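Local atomic coordinates of peroxisomal catalase A (Saccharomyces cerevisiae, PDB entry 1A4E), a protein that uses heme to break down hydrogen peroxide into water and oxygen, probably protecting yeast cells from the peroxide that peroxisomal oxidases generate. Residues T92-V97 and R111-K116; D125-N130 and F317-T322; N130-F135 and H196-H201. One frame throughout, in Å; residues are numbered along the deposited sequence.

Interaction 1 (T92-V97 and R111-K116); sequences TRFSTV and RGFATK. With HEM (protoporphyrin IX containing Fe), chain I.
Phe94 and Phe113 are paired across a non-hydrogen-bonded position of two antiparallel strands, their side chains running side by side. The edge of Phe94 is turned to the face of Phe113 in a T-shaped stack, with ring planes 65° apart and centroids separated by 5.0 Å; Phe94 CE1 stands over the ring centre. On the same sheet face the hydroxyls of Thr92 and Thr115 meet, OG1 to OG1 at 3.1 Å, and Thr92 CG2 lies over one face of the Phe94 ring, near its rim. Arg93 and Ala114 point to the other face, toward the heme. With CG anti to the backbone N (chi1 -160°) and a bend at chi3, the Arg93 chain brings NE to heme propionate O1D at 3.0 Å, while NH2 also bonds His56 O. Ser95 OG packs 3.6 Å from Gly112 CA, a close fit at a residue that has no side chain, and is hydrogen-bonded to ND1 of the active-site His56. Backbone bonds set the register: Arg93 N to Ala114 O is 2.9 Å, and Gly112 N to Ser95 O is 2.8 Å. Within the catalase beta-barrel, strand 87-95 lies between strands 59-68 and 112-119, and strand 112-119 pairs onward with 122-129.

Interaction 2 (D125-N130 and F317-T322); sequences DWVYNN and FAPSTT. With HEM (protoporphyrin IX containing Fe), chain I; AZI (azide ion), chain H.
Asp125, on a strand of the catalase beta-barrel, meets a type I beta turn running from Ala318 to Thr321. Two direct hydrogen bonds join the segments. Asp125 N reaches Thr321 O at 2.9 Å in a nearly straight bond (170°), while its carboxylate OD2 accepts a hydrogen bond from Ala318 N at 2.9 Å on the anti side, 32° out of the carboxylate plane. CG lies anti to the carbonyl carbon (chi1 -66°), which brings the carboxylate over the start of the turn. Water adds two bridges, one joining Asp125 O to Pro319 O, the other OD2 to Thr321 OG1. The charge has a second partner, Lys116, in a salt bridge at OD1. With an alanine in place of Asp125, the Ala318 amide would probably lose its acceptor and Lys116 its counter-charge. The apolar part centres on Val127: CG2 touches Phe317 CB at 3.9 Å and Pro319 CD at 4.0 Å, while its other methyl, CG1, rests 3.6 Å from heme C2D. Pro319 also packs on Tyr341, the axial iron ligand. Of the ligand contacts, Phe317 CD2 approaches propionate O2D at 3.4 Å, and active-site Asn129 ND2 makes a weak hydrogen bond of 3.4 Å to N3 of the azide, whose other end, N1, binds the heme iron.

Interaction 3 (N130-F135 and H196-H201); sequences NTPVFF and HGYSGH. With HEM (protoporphyrin IX containing Fe), chain I.
Pro132 lies flat over the Tyr198 ring in a CH-pi contact, where the loop leaving barrel strand 122-129 passes the short strand 197-198 of the catalase beta-barrel. This is the tight part. Pro132 CG stands 3.8 Å from the ring centroid and only 13° off the normal, so it sits over the middle of the face, and the two side chains point the same way. The loop backbone continues the packing: Thr131 C is 3.3 Å from Tyr198 CD1. Tyr198 CG is anti to its carbonyl carbon (chi1 -54°), which lays the ring against Thr131 and Pro132, and OH has a weak hydrogen bond to Arg186. A buried water donates to both Thr131 O and Tyr198 O. Further along, a CA-H of Gly200 points almost straight at Pro132 O (CA to O 3.3 Å, 169° at the hydrogen); its positive phi suits glycine.

The looser side is the Asn130 and His196 end, where no side chains stack: Asn130 CA makes a CA-H...O contact of 3.1 Å to His196 O, and a water takes a hydrogen from His196 N and donates to Asn130 O. No direct hydrogen bond joins the segments. Past the contact proper, both segments reach the heme. Phe134 and His201 share one heme methyl: CMC lies over one face of the Phe134 ring, offset toward its rim, 3.8 Å from CD2, and 3.7 Å from His201 NE2.

The three contacts contribute to the wall of one heme pocket within the catalase beta-barrel, all reaching the same antiparallel sheet. Interaction 1 closes before the others open; interaction 3 is nested in the long loop closed by interaction 2, and the two share Asn130. Centre to centre, interactions 1 and 2 are about 9 Å apart, and each is about 12 Å from interaction 3. Neighbouring strands 112-119 and 122-129 join the first two, with probable hydrogen bonds from Trp126 N to Thr115 O and from Asn130 N to Arg111 O. Tyr198 N probably bonds Asn129 O, tying in interaction 3. Segments distant in sequence thus meet at one cofactor, placing Asn129 on its azide-bound side.

Interaction 1 (T92-V97 and R111-K116)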
loop_
_atom_site.group_PDB
_atom_site.type_symbol
_atom_site.label_atom_id
_atom_site.label_comp_id
_atom_site.label_asym_id
_atom_site.label_seq_id
_atom_site.Cartn_x
_atom_site.Cartn_y
_atom_site.Cartn_z
ATOM N N THR B 92 -1.949 -26.726 -6.490
ATOM C CA THR B 92 -0.649 -26.935 -5.882
ATOM C C THR B 92 0.339 -25.918 -6.407
ATOM O O THR B 92 0.349 -25.646 -7.609
ATOM C CB THR B 92 -0.143 -28.369 -6.194
ATOM O OG1 THR B 92 -1.061 -29.280 -5.596
ATOM C CG2 THR B 92 1.245 -28.638 -5.646
ATOM N N ARG B 93 1.137 -25.316 -5.519
ATOM C CA ARG B 93 2.239 -24.486 -5.960
ATOM C C ARG B 93 3.497 -25.145 -5.415
ATOM O O ARG B 93 3.611 -25.480 -4.234
ATOM C CB ARG B 93 2.176 -23.032 -5.423
ATOM C CG ARG B 93 3.051 -22.146 -6.323
ATOM C CD ARG B 93 3.044 -20.632 -6.108
ATOM N NE ARG B 93 3.932 -20.332 -5.024
ATOM C CZ ARG B 93 5.119 -19.748 -5.149
ATOM N NH1 ARG B 93 5.669 -19.322 -6.271
ATOM N NH2 ARG B 93 5.852 -19.707 -4.070
ATOM N N PHE B 94 4.400 -25.429 -6.354
ATOM C CA PHE B 94 5.725 -25.948 -6.063
ATOM C C PHE B 94 6.708 -24.792 -6.095
ATOM O O PHE B 94 6.504 -23.855 -6.857
ATOM C CB PHE B 94 6.147 -26.933 -7.103
ATOM C CG PHE B 94 5.272 -28.158 -7.234
ATOM C CD1 PHE B 94 5.319 -29.153 -6.254
ATOM C CD2 PHE B 94 4.466 -28.305 -8.359
ATOM C CE1 PHE B 94 4.558 -30.311 -6.410
ATOM C CE2 PHE B 94 3.710 -29.468 -8.501
ATOM C CZ PHE B 94 3.755 -30.469 -7.533
ATOM N N SER B 95 7.804 -24.814 -5.336
ATOM C CA SER B 95 8.718 -23.681 -5.297
ATOM C C SER B 95 10.087 -23.997 -4.728
ATOM O O SER B 95 10.313 -25.078 -4.200
ATOM C CB SER B 95 8.106 -22.574 -4.455
ATOM O OG SER B 95 7.775 -23.078 -3.176
ATOM N N THR B 96 11.037 -23.069 -4.868
ATOM C CA THR B 96 12.306 -23.185 -4.165
ATOM C C THR B 96 12.181 -22.353 -2.880
ATOM O O THR B 96 11.082 -21.893 -2.550
ATOM C CB THR B 96 13.437 -22.686 -5.095
ATOM O OG1 THR B 96 13.091 -21.375 -5.510
ATOM C CG2 THR B 96 13.632 -23.582 -6.313
ATOM N N VAL B 97 13.236 -22.138 -2.086
ATOM C CA VAL B 97 13.089 -21.384 -0.839
ATOM C C VAL B 97 13.827 -20.048 -0.808
ATOM O O VAL B 97 13.186 -19.007 -0.637
ATOM C CB VAL B 97 13.559 -22.253 0.371
ATOM C CG1 VAL B 97 13.370 -21.523 1.691
ATOM C CG2 VAL B 97 12.714 -23.503 0.459
ATOM N N ARG B 111 12.245 -27.850 -1.718
ATOM C CA ARG B 111 11.191 -27.449 -2.612
ATOM C C ARG B 111 9.915 -27.385 -1.787
ATOM O O ARG B 111 9.674 -28.228 -0.918
ATOM C CB ARG B 111 10.944 -28.442 -3.733
ATOM C CG ARG B 111 12.037 -28.753 -4.742
ATOM C CD ARG B 111 12.527 -27.543 -5.527
ATOM N NE ARG B 111 13.812 -27.206 -4.970
ATOM C CZ ARG B 111 14.954 -27.327 -5.640
ATOM N NH1 ARG B 111 15.061 -27.739 -6.899
ATOM N NH2 ARG B 111 16.049 -27.127 -4.941
ATOM N N GLY B 112 9.097 -26.357 -2.025
ATOM C CA GLY B 112 7.790 -26.270 -1.411
ATOM C C GLY B 112 6.805 -27.115 -2.203
ATOM O O GLY B 112 6.966 -27.346 -3.402
ATOM N N PHE B 113 5.768 -27.560 -1.498
ATOM C CA PHE B 113 4.721 -28.410 -2.031
ATOM C C PHE B 113 3.494 -28.024 -1.205
ATOM O O PHE B 113 3.139 -28.646 -0.198
ATOM C CB PHE B 113 5.136 -29.888 -1.831
ATOM C CG PHE B 113 4.331 -30.962 -2.571
ATOM C CD1 PHE B 113 2.962 -30.815 -2.856
ATOM C CD2 PHE B 113 4.986 -32.137 -2.961
ATOM C CE1 PHE B 113 2.265 -31.831 -3.516
ATOM C CE2 PHE B 113 4.283 -33.149 -3.616
ATOM C CZ PHE B 113 2.925 -32.996 -3.895
ATOM N N ALA B 114 2.881 -26.922 -1.653
ATOM C CA ALA B 114 1.707 -26.350 -1.011
ATOM C C ALA B 114 0.445 -26.703 -1.773
ATOM O O ALA B 114 0.371 -26.450 -2.974
ATOM C CB ALA B 114 1.835 -24.838 -0.959
ATOM N N THR B 115 -0.558 -27.297 -1.118
ATOM C CA THR B 115 -1.788 -27.666 -1.808
ATOM C C THR B 115 -2.994 -27.066 -1.089
ATOM O O THR B 115 -3.098 -27.097 0.137
ATOM C CB THR B 115 -1.903 -29.213 -1.878
ATOM O OG1 THR B 115 -0.719 -29.675 -2.510
ATOM C CG2 THR B 115 -3.073 -29.707 -2.695
ATOM N N LYS B 116 -3.884 -26.465 -1.886
ATOM C CA LYS B 116 -5.117 -25.863 -1.419
ATOM C C LYS B 116 -6.257 -26.757 -1.866
ATOM O O LYS B 116 -6.383 -27.041 -3.049
ATOM C CB LYS B 116 -5.294 -24.487 -2.031
ATOM C CG LYS B 116 -6.590 -23.789 -1.622
ATOM C CD LYS B 116 -6.696 -22.399 -2.235
ATOM C CE LYS B 116 -5.527 -21.531 -1.814
ATOM N NZ LYS B 116 -5.560 -21.328 -0.383
HETATM C CHA HEM I . 6.085 -19.813 2.495
HETATM C CHB HEM I . 6.792 -18.308 6.995
HETATM C CHC HEM I . 8.415 -22.656 8.168
HETATM C CHD HEM I . 6.723 -24.348 3.996
HETATM C C1A HEM I . 6.292 -18.983 3.582
HETATM C C2A HEM I . 5.875 -17.594 3.629
HETATM C C3A HEM I . 5.991 -17.195 4.919
HETATM C C4A HEM I . 6.512 -18.324 5.649
HETATM C CMA HEM I . 5.585 -15.859 5.525
HETATM C CAA HEM I . 5.334 -16.779 2.469
HETATM C CBA HEM I . 3.828 -16.694 2.591
HETATM C CGA HEM I . 3.146 -15.886 1.510
HETATM O O1A HEM I . 3.546 -14.761 1.219
HETATM O O2A HEM I . 2.180 -16.397 0.966
HETATM C C1B HEM I . 7.272 -19.378 7.718
HETATM C C2B HEM I . 7.662 -19.298 9.105
HETATM C C3B HEM I . 8.230 -20.509 9.428
HETATM C C4B HEM I . 8.141 -21.308 8.214
HETATM C CMB HEM I . 7.463 -18.051 9.961
HETATM C CAB HEM I . 8.803 -20.956 10.625
HETATM C CBB HEM I . 8.717 -20.336 11.957
HETATM C C1C HEM I . 8.070 -23.512 7.142
HETATM C C2C HEM I . 8.083 -24.952 7.260
HETATM C C3C HEM I . 7.542 -25.444 6.107
HETATM C C4C HEM I . 7.216 -24.290 5.289
HETATM C CMC HEM I . 8.566 -25.720 8.488
HETATM C CAC HEM I . 7.283 -26.766 5.776
HETATM C CBC HEM I . 6.417 -27.624 6.555
HETATM C C1D HEM I . 6.419 -23.254 3.209
HETATM C C2D HEM I . 5.933 -23.330 1.855
HETATM C C3D HEM I . 5.784 -22.056 1.432
HETATM C C4D HEM I . 6.165 -21.199 2.522
HETATM C CMD HEM I . 5.619 -24.590 1.059
HETATM C CAD HEM I . 5.354 -21.609 0.048
HETATM C CBD HEM I . 3.862 -21.442 -0.125
HETATM C CGD HEM I . 3.545 -21.056 -1.558
HETATM O O1D HEM I . 3.854 -21.820 -2.461
HETATM O O2D HEM I . 3.001 -19.983 -1.789
HETATM N NA HEM I . 6.657 -19.431 4.838
HETATM N NB HEM I . 7.542 -20.616 7.183
HETATM N NC HEM I . 7.497 -23.110 5.954
HETATM N ND HEM I . 6.546 -21.940 3.621
HETATM FE FE HEM I . 7.100 -21.270 5.381
#

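Interaction 2 (D125-N130 and F317-T322)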
loop_
_atom_site.group_PDB
_atom_site.type_symbol
_atom_site.label_atom_id
_atom_site.label_comp_id
_atom_site.label_asym_id
_atom_site.label_seq_id
_atom_site.Cartn_x
_atom_site.Cartn_y
_atom_site.Cartn_z
ATOM N N ASP B 125 -5.285 -25.814 3.547
ATOM C CA ASP B 125 -3.967 -25.730 2.955
ATOM C C ASP B 125 -2.981 -26.647 3.653
ATOM O O ASP B 125 -2.804 -26.593 4.869
ATOM C CB ASP B 125 -3.445 -24.294 3.014
ATOM C CG ASP B 125 -4.223 -23.284 2.170
ATOM O OD1 ASP B 125 -4.830 -23.655 1.167
ATOM O OD2 ASP B 125 -4.226 -22.109 2.514
ATOM N N TRP B 126 -2.398 -27.553 2.865
ATOM C CA TRP B 126 -1.314 -28.400 3.323
ATOM C C TRP B 126 -0.043 -27.768 2.761
ATOM O O TRP B 126 0.410 -28.007 1.638
ATOM C CB TRP B 126 -1.496 -29.845 2.804
ATOM C CG TRP B 126 -2.475 -30.737 3.578
ATOM C CD1 TRP B 126 -3.193 -30.299 4.668
ATOM C CD2 TRP B 126 -2.765 -32.041 3.263
ATOM N NE1 TRP B 126 -3.943 -31.310 5.033
ATOM C CE2 TRP B 126 -3.727 -32.364 4.231
ATOM C CE3 TRP B 126 -2.371 -32.984 2.311
ATOM C CZ2 TRP B 126 -4.306 -33.637 4.261
ATOM C CZ3 TRP B 126 -2.952 -34.254 2.345
ATOM C CH2 TRP B 126 -3.914 -34.578 3.308
ATOM N N VAL B 127 0.511 -26.880 3.589
ATOM C CA VAL B 127 1.703 -26.120 3.241
ATOM C C VAL B 127 2.909 -26.923 3.731
ATOM O O VAL B 127 3.421 -26.779 4.844
ATOM C CB VAL B 127 1.621 -24.719 3.913
ATOM C CG1 VAL B 127 2.699 -23.832 3.334
ATOM C CG2 VAL B 127 0.278 -24.052 3.656
ATOM N N TYR B 128 3.339 -27.817 2.837
ATOM C CA TYR B 128 4.400 -28.785 3.101
ATOM C C TYR B 128 5.677 -28.518 2.338
ATOM O O TYR B 128 5.662 -27.789 1.354
ATOM C CB TYR B 128 3.948 -30.159 2.701
ATOM C CG TYR B 128 2.755 -30.754 3.427
ATOM C CD1 TYR B 128 2.114 -30.102 4.487
ATOM C CD2 TYR B 128 2.324 -32.015 3.020
ATOM C CE1 TYR B 128 1.050 -30.708 5.145
ATOM C CE2 TYR B 128 1.260 -32.631 3.674
ATOM C CZ TYR B 128 0.641 -31.974 4.728
ATOM O OH TYR B 128 -0.396 -32.595 5.384
ATOM N N ASN B 129 6.794 -29.108 2.767
ATOM C CA ASN B 129 8.032 -29.077 1.993
ATOM C C ASN B 129 8.350 -30.471 1.477
ATOM O O ASN B 129 7.656 -31.437 1.816
ATOM C CB ASN B 129 9.208 -28.582 2.832
ATOM C CG ASN B 129 9.335 -27.069 2.826
ATOM O OD1 ASN B 129 8.934 -26.407 1.874
ATOM N ND2 ASN B 129 9.869 -26.464 3.882
ATOM N N ASN B 130 9.382 -30.606 0.629
ATOM C CA ASN B 130 9.732 -31.914 0.098
ATOM C C ASN B 130 10.754 -32.674 0.955
ATOM O O ASN B 130 11.445 -33.589 0.505
ATOM C CB ASN B 130 10.248 -31.731 -1.315
ATOM C CG ASN B 130 11.670 -31.234 -1.432
ATOM O OD1 ASN B 130 12.323 -31.504 -2.437
ATOM N ND2 ASN B 130 12.196 -30.513 -0.441
ATOM N N PHE B 317 -1.456 -19.405 0.508
ATOM C CA PHE B 317 -1.471 -20.664 1.249
ATOM C C PHE B 317 -1.081 -20.397 2.696
ATOM O O PHE B 317 -0.114 -19.674 2.950
ATOM C CB PHE B 317 -0.473 -21.658 0.674
ATOM C CG PHE B 317 -0.715 -22.054 -0.772
ATOM C CD1 PHE B 317 -1.537 -23.142 -1.075
ATOM C CD2 PHE B 317 -0.113 -21.328 -1.799
ATOM C CE1 PHE B 317 -1.755 -23.497 -2.405
ATOM C CE2 PHE B 317 -0.338 -21.691 -3.126
ATOM C CZ PHE B 317 -1.158 -22.774 -3.432
ATOM N N ALA B 318 -1.824 -20.975 3.652
ATOM C CA ALA B 318 -1.593 -20.760 5.077
ATOM C C ALA B 318 -1.935 -21.995 5.906
ATOM O O ALA B 318 -2.993 -22.594 5.689
ATOM C CB ALA B 318 -2.451 -19.605 5.577
ATOM N N PRO B 319 -1.108 -22.425 6.873
ATOM C CA PRO B 319 -1.415 -23.505 7.804
ATOM C C PRO B 319 -2.657 -23.258 8.654
ATOM O O PRO B 319 -3.302 -24.191 9.131
ATOM C CB PRO B 319 -0.158 -23.644 8.623
ATOM C CG PRO B 319 0.915 -23.143 7.704
ATOM C CD PRO B 319 0.246 -21.937 7.089
ATOM N N SER B 320 -3.003 -21.977 8.827
ATOM C CA SER B 320 -4.194 -21.581 9.567
ATOM C C SER B 320 -5.485 -21.777 8.776
ATOM O O SER B 320 -6.590 -21.728 9.329
ATOM C CB SER B 320 -4.034 -20.122 9.998
ATOM O OG SER B 320 -3.620 -19.279 8.938
ATOM N N THR B 321 -5.348 -22.024 7.465
ATOM C CA THR B 321 -6.489 -22.352 6.624
ATOM C C THR B 321 -6.644 -23.861 6.759
ATOM O O THR B 321 -5.976 -24.661 6.104
ATOM C CB THR B 321 -6.207 -21.959 5.158
ATOM O OG1 THR B 321 -5.955 -20.568 5.170
ATOM C CG2 THR B 321 -7.348 -22.255 4.207
ATOM N N THR B 322 -7.541 -24.238 7.660
ATOM C CA THR B 322 -7.760 -25.634 7.964
ATOM C C THR B 322 -9.234 -25.910 8.145
ATOM O O THR B 322 -9.987 -25.033 8.545
ATOM C CB THR B 322 -6.968 -25.994 9.242
ATOM O OG1 THR B 322 -7.156 -27.391 9.413
ATOM C CG2 THR B 322 -7.401 -25.229 10.485
HETATM C CHA HEM I . 6.085 -19.813 2.495
HETATM C CHB HEM I . 6.792 -18.308 6.995
HETATM C CHC HEM I . 8.415 -22.656 8.168
HETATM C CHD HEM I . 6.723 -24.348 3.996
HETATM C C1A HEM I . 6.292 -18.983 3.582
HETATM C C2A HEM I . 5.875 -17.594 3.629
HETATM C C3A HEM I . 5.991 -17.195 4.919
HETATM C C4A HEM I . 6.512 -18.324 5.649
HETATM C CMA HEM I . 5.585 -15.859 5.525
HETATM C CAA HEM I . 5.334 -16.779 2.469
HETATM C CBA HEM I . 3.828 -16.694 2.591
HETATM C CGA HEM I . 3.146 -15.886 1.510
HETATM O O1A HEM I . 3.546 -14.761 1.219
HETATM O O2A HEM I . 2.180 -16.397 0.966
HETATM C C1B HEM I . 7.272 -19.378 7.718
HETATM C C2B HEM I . 7.662 -19.298 9.105
HETATM C C3B HEM I . 8.230 -20.509 9.428
HETATM C C4B HEM I . 8.141 -21.308 8.214
HETATM C CMB HEM I . 7.463 -18.051 9.961
HETATM C CAB HEM I . 8.803 -20.956 10.625
HETATM C CBB HEM I . 8.717 -20.336 11.957
HETATM C C1C HEM I . 8.070 -23.512 7.142
HETATM C C2C HEM I . 8.083 -24.952 7.260
HETATM C C3C HEM I . 7.542 -25.444 6.107
HETATM C C4C HEM I . 7.216 -24.290 5.289
HETATM C CMC HEM I . 8.566 -25.720 8.488
HETATM C CAC HEM I . 7.283 -26.766 5.776
HETATM C CBC HEM I . 6.417 -27.624 6.555
HETATM C C1D HEM I . 6.419 -23.254 3.209
HETATM C C2D HEM I . 5.933 -23.330 1.855
HETATM C C3D HEM I . 5.784 -22.056 1.432
HETATM C C4D HEM I . 6.165 -21.199 2.522
HETATM C CMD HEM I . 5.619 -24.590 1.059
HETATM C CAD HEM I . 5.354 -21.609 0.048
HETATM C CBD HEM I . 3.862 -21.442 -0.125
HETATM C CGD HEM I . 3.545 -21.056 -1.558
HETATM O O1D HEM I . 3.854 -21.820 -2.461
HETATM O O2D HEM I . 3.001 -19.983 -1.789
HETATM N NA HEM I . 6.657 -19.431 4.838
HETATM N NB HEM I . 7.542 -20.616 7.183
HETATM N NC HEM I . 7.497 -23.110 5.954
HETATM N ND HEM I . 6.546 -21.940 3.621
HETATM FE FE HEM I . 7.100 -21.270 5.381
HETATM N N1 AZI H . 9.064 -20.905 4.752
HETATM N N2 AZI H . 9.792 -22.042 4.395
HETATM N N3 AZI H . 10.523 -23.178 4.040
HETATM O O HOH W 1 -3.280 -26.654 7.593
HETATM O O HOH W 2 -5.547 -19.487 2.311
#

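Interaction 3 (N130-F135 and H196-H201)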
loop_
_atom_site.group_PDB
_atom_site.type_symbol
_atom_site.label_atom_id
_atom_site.label_comp_id
_atom_site.label_asym_id
_atom_site.label_seq_id
_atom_site.Cartn_x
_atom_site.Cartn_y
_atom_site.Cartn_z
ATOM N N ASN B 130 9.382 -30.606 0.629
ATOM C CA ASN B 130 9.732 -31.914 0.098
ATOM C C ASN B 130 10.754 -32.674 0.955
ATOM O O ASN B 130 11.445 -33.589 0.505
ATOM C CB ASN B 130 10.248 -31.731 -1.315
ATOM C CG ASN B 130 11.670 -31.234 -1.432
ATOM O OD1 ASN B 130 12.323 -31.504 -2.437
ATOM N ND2 ASN B 130 12.196 -30.513 -0.441
ATOM N N THR B 131 10.853 -32.257 2.220
ATOM C CA THR B 131 11.732 -32.874 3.191
ATOM C C THR B 131 10.934 -33.227 4.444
ATOM O O THR B 131 9.985 -32.516 4.771
ATOM C CB THR B 131 12.893 -31.885 3.467
ATOM O OG1 THR B 131 13.617 -32.459 4.545
ATOM C CG2 THR B 131 12.469 -30.457 3.782
ATOM N N PRO B 132 11.228 -34.337 5.147
ATOM C CA PRO B 132 10.556 -34.764 6.376
ATOM C C PRO B 132 10.719 -33.825 7.565
ATOM O O PRO B 132 9.877 -33.778 8.465
ATOM C CB PRO B 132 11.127 -36.122 6.681
ATOM C CG PRO B 132 11.785 -36.575 5.414
ATOM C CD PRO B 132 12.293 -35.280 4.823
ATOM N N VAL B 133 11.854 -33.113 7.584
ATOM C CA VAL B 133 12.198 -32.214 8.679
ATOM C C VAL B 133 12.480 -30.790 8.201
ATOM O O VAL B 133 12.243 -30.465 7.036
ATOM C CB VAL B 133 13.438 -32.787 9.440
ATOM C CG1 VAL B 133 13.067 -34.111 10.082
ATOM C CG2 VAL B 133 14.600 -33.020 8.503
ATOM N N PHE B 134 12.949 -29.914 9.096
ATOM C CA PHE B 134 13.377 -28.582 8.716
ATOM C C PHE B 134 14.562 -28.173 9.588
ATOM O O PHE B 134 14.978 -28.881 10.507
ATOM C CB PHE B 134 12.198 -27.618 8.874
ATOM C CG PHE B 134 12.312 -26.286 8.134
ATOM C CD1 PHE B 134 12.441 -26.257 6.737
ATOM C CD2 PHE B 134 12.294 -25.092 8.866
ATOM C CE1 PHE B 134 12.554 -25.027 6.081
ATOM C CE2 PHE B 134 12.407 -23.871 8.200
ATOM C CZ PHE B 134 12.538 -23.838 6.810
ATOM N N PHE B 135 15.143 -27.020 9.266
ATOM C CA PHE B 135 16.332 -26.491 9.913
ATOM C C PHE B 135 16.182 -26.014 11.346
ATOM O O PHE B 135 17.169 -25.959 12.080
ATOM C CB PHE B 135 16.869 -25.325 9.095
ATOM C CG PHE B 135 17.149 -25.635 7.630
ATOM C CD1 PHE B 135 16.123 -25.524 6.686
ATOM C CD2 PHE B 135 18.440 -25.987 7.224
ATOM C CE1 PHE B 135 16.389 -25.758 5.334
ATOM C CE2 PHE B 135 18.701 -26.220 5.874
ATOM C CZ PHE B 135 17.676 -26.104 4.931
ATOM N N HIS B 196 8.824 -36.013 -3.115
ATOM C CA HIS B 196 7.766 -36.228 -2.137
ATOM C C HIS B 196 7.387 -34.933 -1.439
ATOM O O HIS B 196 8.115 -33.952 -1.515
ATOM C CB HIS B 196 8.212 -37.219 -1.063
ATOM C CG HIS B 196 8.567 -38.596 -1.582
ATOM N ND1 HIS B 196 7.952 -39.272 -2.540
ATOM C CD2 HIS B 196 9.598 -39.378 -1.122
ATOM C CE1 HIS B 196 8.555 -40.427 -2.686
ATOM N NE2 HIS B 196 9.544 -40.477 -1.827
ATOM N N GLY B 197 6.241 -34.923 -0.763
ATOM C CA GLY B 197 5.811 -33.834 0.097
ATOM C C GLY B 197 5.663 -34.417 1.500
ATOM O O GLY B 197 5.407 -35.609 1.641
ATOM N N TYR B 198 5.865 -33.656 2.579
ATOM C CA TYR B 198 5.734 -34.181 3.942
ATOM C C TYR B 198 5.213 -33.057 4.805
ATOM O O TYR B 198 5.651 -31.916 4.625
ATOM C CB TYR B 198 7.052 -34.590 4.600
ATOM C CG TYR B 198 7.922 -35.576 3.852
ATOM C CD1 TYR B 198 8.731 -35.117 2.818
ATOM C CD2 TYR B 198 7.929 -36.927 4.203
ATOM C CE1 TYR B 198 9.555 -35.996 2.126
ATOM C CE2 TYR B 198 8.754 -37.817 3.511
ATOM C CZ TYR B 198 9.562 -37.342 2.476
ATOM O OH TYR B 198 10.374 -38.200 1.769
ATOM N N SER B 199 4.326 -33.341 5.765
ATOM C CA SER B 199 3.826 -32.303 6.650
ATOM C C SER B 199 4.919 -31.643 7.468
ATOM O O SER B 199 4.836 -30.453 7.759
ATOM C CB SER B 199 2.777 -32.874 7.598
ATOM O OG SER B 199 3.264 -33.870 8.483
ATOM N N GLY B 200 5.972 -32.412 7.791
ATOM C CA GLY B 200 7.081 -31.948 8.606
ATOM C C GLY B 200 6.700 -31.986 10.076
ATOM O O GLY B 200 7.290 -32.697 10.883
ATOM N N HIS B 201 5.689 -31.187 10.407
ATOM C CA HIS B 201 5.145 -31.115 11.739
ATOM C C HIS B 201 4.153 -32.240 12.007
ATOM O O HIS B 201 3.612 -32.910 11.128
ATOM C CB HIS B 201 4.397 -29.811 11.955
ATOM C CG HIS B 201 5.118 -28.547 11.537
ATOM N ND1 HIS B 201 6.065 -27.871 12.161
ATOM C CD2 HIS B 201 4.838 -27.883 10.373
ATOM C CE1 HIS B 201 6.368 -26.831 11.430
ATOM N NE2 HIS B 201 5.626 -26.846 10.356
HETATM C CHA HEM I . 6.085 -19.813 2.495
HETATM C CHB HEM I . 6.792 -18.308 6.995
HETATM C CHC HEM I . 8.415 -22.656 8.168
HETATM C CHD HEM I . 6.723 -24.348 3.996
HETATM C C1A HEM I . 6.292 -18.983 3.582
HETATM C C2A HEM I . 5.875 -17.594 3.629
HETATM C C3A HEM I . 5.991 -17.195 4.919
HETATM C C4A HEM I . 6.512 -18.324 5.649
HETATM C CMA HEM I . 5.585 -15.859 5.525
HETATM C CAA HEM I . 5.334 -16.779 2.469
HETATM C CBA HEM I . 3.828 -16.694 2.591
HETATM C CGA HEM I . 3.146 -15.886 1.510
HETATM O O1A HEM I . 3.546 -14.761 1.219
HETATM O O2A HEM I . 2.180 -16.397 0.966
HETATM C C1B HEM I . 7.272 -19.378 7.718
HETATM C C2B HEM I . 7.662 -19.298 9.105
HETATM C C3B HEM I . 8.230 -20.509 9.428
HETATM C C4B HEM I . 8.141 -21.308 8.214
HETATM C CMB HEM I . 7.463 -18.051 9.961
HETATM C CAB HEM I . 8.803 -20.956 10.625
HETATM C CBB HEM I . 8.717 -20.336 11.957
HETATM C C1C HEM I . 8.070 -23.512 7.142
HETATM C C2C HEM I . 8.083 -24.952 7.260
HETATM C C3C HEM I . 7.542 -25.444 6.107
HETATM C C4C HEM I . 7.216 -24.290 5.289
HETATM C CMC HEM I . 8.566 -25.720 8.488
HETATM C CAC HEM I . 7.283 -26.766 5.776
HETATM C CBC HEM I . 6.417 -27.624 6.555
HETATM C C1D HEM I . 6.419 -23.254 3.209
HETATM C C2D HEM I . 5.933 -23.330 1.855
HETATM C C3D HEM I . 5.784 -22.056 1.432
HETATM C C4D HEM I . 6.165 -21.199 2.522
HETATM C CMD HEM I . 5.619 -24.590 1.059
HETATM C CAD HEM I . 5.354 -21.609 0.048
HETATM C CBD HEM I . 3.862 -21.442 -0.125
HETATM C CGD HEM I . 3.545 -21.056 -1.558
HETATM O O1D HEM I . 3.854 -21.820 -2.461
HETATM O O2D HEM I . 3.001 -19.983 -1.789
HETATM N NA HEM I . 6.657 -19.431 4.838
HETATM N NB HEM I . 7.542 -20.616 7.183
HETATM N NC HEM I . 7.497 -23.110 5.954
HETATM N ND HEM I . 6.546 -21.940 3.621
HETATM FE FE HEM I . 7.100 -21.270 5.381
HETATM O O HOH W 3 11.485 -35.463 -1.789
HETATM O O HOH W 4 8.058 -30.656 5.453
#